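Alpha-catenin-like protein hmp-1 (Caenorhabditis elegans, PDB 5H5M) joins the cadherin-catenin complex of adherens junctions, binding beta-catenin and actin filaments, and is required for cell migration and shape changes during embryonic enclosure and elongation. Local coordinates at residues A[248-251]-A[252-256]; A[349-352]-A[353-356]. All blocks are in the same frame, centred on the assembly; numbering follows the deposited sequence.

Interaction 1 (A[248-251]-A[252-256]); sequences IVED and CERGI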
# COMPACT_ATOMS: atom_id res chain seq x y z
N ILE A 248 -6.61 -3.84 -7.89
CA ILE A 248 -7.32 -5.02 -8.37
C ILE A 248 -7.59 -4.90 -9.88
O ILE A 248 -7.50 -5.88 -10.62
CB ILE A 248 -8.66 -5.22 -7.61
CG1 ILE A 248 -8.38 -5.70 -6.19
CG2 ILE A 248 -9.55 -6.21 -8.32
CD1 ILE A 248 -9.61 -5.77 -5.32
N VAL A 249 -7.88 -3.68 -10.33
CA VAL A 249 -8.05 -3.40 -11.75
C VAL A 249 -6.73 -3.61 -12.50
O VAL A 249 -6.71 -4.24 -13.56
CB VAL A 249 -8.57 -1.97 -11.99
CG1 VAL A 249 -8.47 -1.59 -13.47
CG2 VAL A 249 -9.99 -1.83 -11.48
N GLU A 250 -5.64 -3.07 -11.95
CA GLU A 250 -4.31 -3.27 -12.51
C GLU A 250 -3.95 -4.75 -12.65
O GLU A 250 -3.43 -5.18 -13.68
CB GLU A 250 -3.24 -2.59 -11.65
CG GLU A 250 -3.24 -1.08 -11.68
CD GLU A 250 -2.09 -0.49 -10.88
OE1 GLU A 250 -2.08 0.74 -10.65
OE2 GLU A 250 -1.20 -1.27 -10.47
N ASP A 251 -4.22 -5.51 -11.60
CA ASP A 251 -3.95 -6.95 -11.60
C ASP A 251 -4.70 -7.66 -12.72
O ASP A 251 -4.14 -8.52 -13.40
CB ASP A 251 -4.32 -7.58 -10.26
CG ASP A 251 -3.46 -7.07 -9.12
OD1 ASP A 251 -2.34 -6.58 -9.38
OD2 ASP A 251 -3.91 -7.18 -7.96
N CYS A 252 -5.97 -7.29 -12.90
CA CYS A 252 -6.79 -7.85 -13.96
C CYS A 252 -6.19 -7.53 -15.33
O CYS A 252 -6.15 -8.39 -16.22
CB CYS A 252 -8.22 -7.31 -13.88
SG CYS A 252 -9.32 -7.91 -15.18
N GLU A 253 -5.72 -6.30 -15.50
CA GLU A 253 -5.12 -5.89 -16.76
C GLU A 253 -3.83 -6.66 -17.03
O GLU A 253 -3.53 -6.99 -18.17
CB GLU A 253 -4.85 -4.38 -16.76
CG GLU A 253 -6.11 -3.53 -16.72
CD GLU A 253 -5.81 -2.05 -16.70
OE1 GLU A 253 -4.64 -1.67 -16.47
OE2 GLU A 253 -6.75 -1.25 -16.92
N ARG A 254 -3.08 -6.94 -15.97
CA ARG A 254 -1.87 -7.74 -16.09
C ARG A 254 -2.20 -9.17 -16.52
O ARG A 254 -1.53 -9.74 -17.38
CB ARG A 254 -1.09 -7.75 -14.77
CG ARG A 254 0.12 -6.82 -14.76
CD ARG A 254 0.95 -6.98 -13.49
NE ARG A 254 0.20 -6.65 -12.28
CZ ARG A 254 0.09 -5.43 -11.77
NH1 ARG A 254 0.68 -4.40 -12.38
NH2 ARG A 254 -0.61 -5.22 -10.67
N GLY A 255 -3.24 -9.73 -15.91
CA GLY A 255 -3.70 -11.07 -16.27
C GLY A 255 -4.21 -11.15 -17.69
O GLY A 255 -4.02 -12.16 -18.37
N ILE A 256 -4.86 -10.08 -18.15
CA ILE A 256 -5.37 -10.03 -19.52
C ILE A 256 -4.22 -10.08 -20.52
O ILE A 256 -4.30 -10.78 -21.53
CB ILE A 256 -6.21 -8.76 -19.75
CG1 ILE A 256 -7.57 -8.89 -19.06
CG2 ILE A 256 -6.42 -8.50 -21.24
CD1 ILE A 256 -8.38 -7.61 -19.06
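Arg254 leaves the helix with a first torsion away from the staggered positions (chi1 -102°) and folds back at chi3 (-61°), which turns its guanidinium toward the preceding turn, where Asp251 and Glu250 wait. Asp251 lies three residues earlier, and its OD1 takes Arg254 NH2 at 2.6 Å, a short salt bridge and hydrogen bond. The oxygen sits at the guanidinium edge, close to its plane, and is met nearly along its own C-O axis, while the carboxylate plane is turned 58° from that of the arginine. Glu250, four residues back, is a looser partner: its extended chain runs alongside that of Arg254, but OE2 stays 4.0 Å from Arg254 NH2, a long salt bridge with the two planes almost perpendicular. The backbone O of Glu250 lies over the centre of one guanidinium face. Together the three side chains form a salt-bridge network on helix 237-260, part of a four-helix bundle in the M domain of this vinculin-family protein. The stronger mate of Glu250 OE2 is Arg55, and Asp251 OD2 pairs with Arg286 of helix 276-300, so the buried aspartate is gripped through both oxygens and probably stays ionised. A leucine in place of Arg254 would probably leave Asp251 OD1 without its charged mate in a buried setting, with Arg286, on OD2, left to offset the aspartate. One residue before the arginine, Glu253 lays CG against Val249 O at 3.3 Å, and its OE2 comes 3.9 Å from Val249 CG1. Backbone hydrogen bonds of the i to i+4 kind join the two segments, among them Arg254 N to Glu250 O at 2.9 Å. On the side facing helix 345-374, Val249 touches His363 and Cys252 touches Cys359.

Interaction 2 (A[349-352]-A[353-356]); sequences EEEM and NEFI
Asn353 sits one turn after Glu349 on helix 345-374, a member of a four-helix bundle of the M domain, and the two side chains run alongside each other, pointing the same way. Their carboxylate and amide planes are 49° apart, and a water spans the gap: it donates to Glu349 OE2 at 3.3 Å and accepts from Asn353 ND2 at 3.2 Å. Glu349 can reach this water because its chain is fully extended, with CG anti to the backbone N (chi1 -170°). Next, Glu354 rests CB 4.2 Å from Glu351 OE2, but the two carboxylates diverge, and each is salt-bridged to an arginine of helix 305-339, Glu354 to Arg328 and Glu351 to Arg335. These outside cations probably offset the like charges of the pair. Phe355 gives its N-H to Glu351 O and sets CB against the same carbonyl oxygen, while its ring turns into the bundle interior to meet Leu332, Val276 and Ala279. Ile356, one turn on from Met352, closes the segment. Its N-H bonds to Met352 O at 3.0 Å, and both residues also pack on Ile256 of helix 237-260. CG1 of Ile356 lies 3.3 Å from Met352 O, and its CD1 ends 4.2 Å from Met352 CG.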
# COMPACT_ATOMS: atom_id res chain seq x y z
N GLU A 349 -9.83 -14.36 -26.71
CA GLU A 349 -10.90 -13.42 -26.43
C GLU A 349 -11.89 -14.00 -25.42
O GLU A 349 -12.29 -13.33 -24.47
CB GLU A 349 -11.63 -13.03 -27.72
CG GLU A 349 -12.61 -11.88 -27.54
CD GLU A 349 -13.41 -11.58 -28.79
OE1 GLU A 349 -13.26 -12.30 -29.79
OE2 GLU A 349 -14.20 -10.61 -28.77
N GLU A 350 -12.26 -15.26 -25.62
CA GLU A 350 -13.18 -15.95 -24.71
C GLU A 350 -12.61 -16.03 -23.29
O GLU A 350 -13.33 -15.80 -22.32
CB GLU A 350 -13.50 -17.35 -25.22
CG GLU A 350 -14.31 -17.40 -26.51
CD GLU A 350 -14.56 -18.82 -26.99
OE1 GLU A 350 -14.03 -19.76 -26.36
OE2 GLU A 350 -15.28 -19.00 -27.99
N GLU A 351 -11.33 -16.34 -23.19
CA GLU A 351 -10.70 -16.49 -21.88
C GLU A 351 -10.42 -15.14 -21.23
O GLU A 351 -10.45 -15.02 -20.00
CB GLU A 351 -9.40 -17.30 -22.00
CG GLU A 351 -9.59 -18.71 -22.55
CD GLU A 351 -10.24 -19.68 -21.57
OE1 GLU A 351 -10.08 -20.91 -21.76
OE2 GLU A 351 -10.90 -19.23 -20.61
N MET A 352 -10.16 -14.13 -22.05
CA MET A 352 -9.99 -12.77 -21.56
C MET A 352 -11.28 -12.29 -20.91
O MET A 352 -11.27 -11.71 -19.82
CB MET A 352 -9.57 -11.83 -22.69
CG MET A 352 -9.66 -10.35 -22.33
SD MET A 352 -9.17 -9.27 -23.70
CE MET A 352 -10.45 -9.63 -24.89
N ASN A 353 -12.40 -12.53 -21.58
CA ASN A 353 -13.70 -12.17 -21.06
C ASN A 353 -14.05 -12.96 -19.80
O ASN A 353 -14.62 -12.41 -18.85
CB ASN A 353 -14.78 -12.36 -22.13
CG ASN A 353 -14.78 -11.25 -23.16
OD1 ASN A 353 -14.51 -10.09 -22.85
ND2 ASN A 353 -15.08 -11.60 -24.41
N GLU A 354 -13.72 -14.25 -19.79
CA GLU A 354 -13.96 -15.08 -18.61
C GLU A 354 -13.16 -14.60 -17.41
O GLU A 354 -13.64 -14.65 -16.28
CB GLU A 354 -13.62 -16.55 -18.91
CG GLU A 354 -13.62 -17.47 -17.69
CD GLU A 354 -14.96 -17.53 -16.96
OE1 GLU A 354 -16.00 -17.13 -17.55
OE2 GLU A 354 -14.98 -17.98 -15.80
N PHE A 355 -11.94 -14.13 -17.66
CA PHE A 355 -11.11 -13.60 -16.59
C PHE A 355 -11.66 -12.27 -16.07
O PHE A 355 -11.68 -12.03 -14.87
CB PHE A 355 -9.67 -13.41 -17.07
CG PHE A 355 -8.70 -13.09 -15.97
CD1 PHE A 355 -8.49 -13.99 -14.94
CD2 PHE A 355 -8.00 -11.90 -15.97
CE1 PHE A 355 -7.59 -13.71 -13.92
CE2 PHE A 355 -7.10 -11.61 -14.96
CZ PHE A 355 -6.90 -12.52 -13.93
N ILE A 356 -12.11 -11.42 -16.99
CA ILE A 356 -12.71 -10.14 -16.64
C ILE A 356 -13.97 -10.33 -15.80
O ILE A 356 -14.15 -9.66 -14.78
CB ILE A 356 -13.06 -9.31 -17.90
CG1 ILE A 356 -11.79 -8.75 -18.54
CG2 ILE A 356 -14.01 -8.17 -17.56
CD1 ILE A 356 -12.04 -7.96 -19.81
O HOH W 1 -16.61 -9.93 -26.63

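From the N terminus, the chain first reaches interaction 1 on helix 237-260, then runs through helices 276-300 and 305-339 before meeting interaction 2 on helix 345-374. Each contact closes just a single helical turn, so the two stand in series, neither nested nor crossing. In space they are neighbours, their centres about 12 Å apart, and they touch directly. Phe355 CE2 packs 3.7 Å from Gly255 CA, where the glycine has no side chain in the way, and Ile256 CD1 meets Ile356 CG1 at 3.6 Å. Residues 252-256 and 349-356 thereby join the first and last of these four helices.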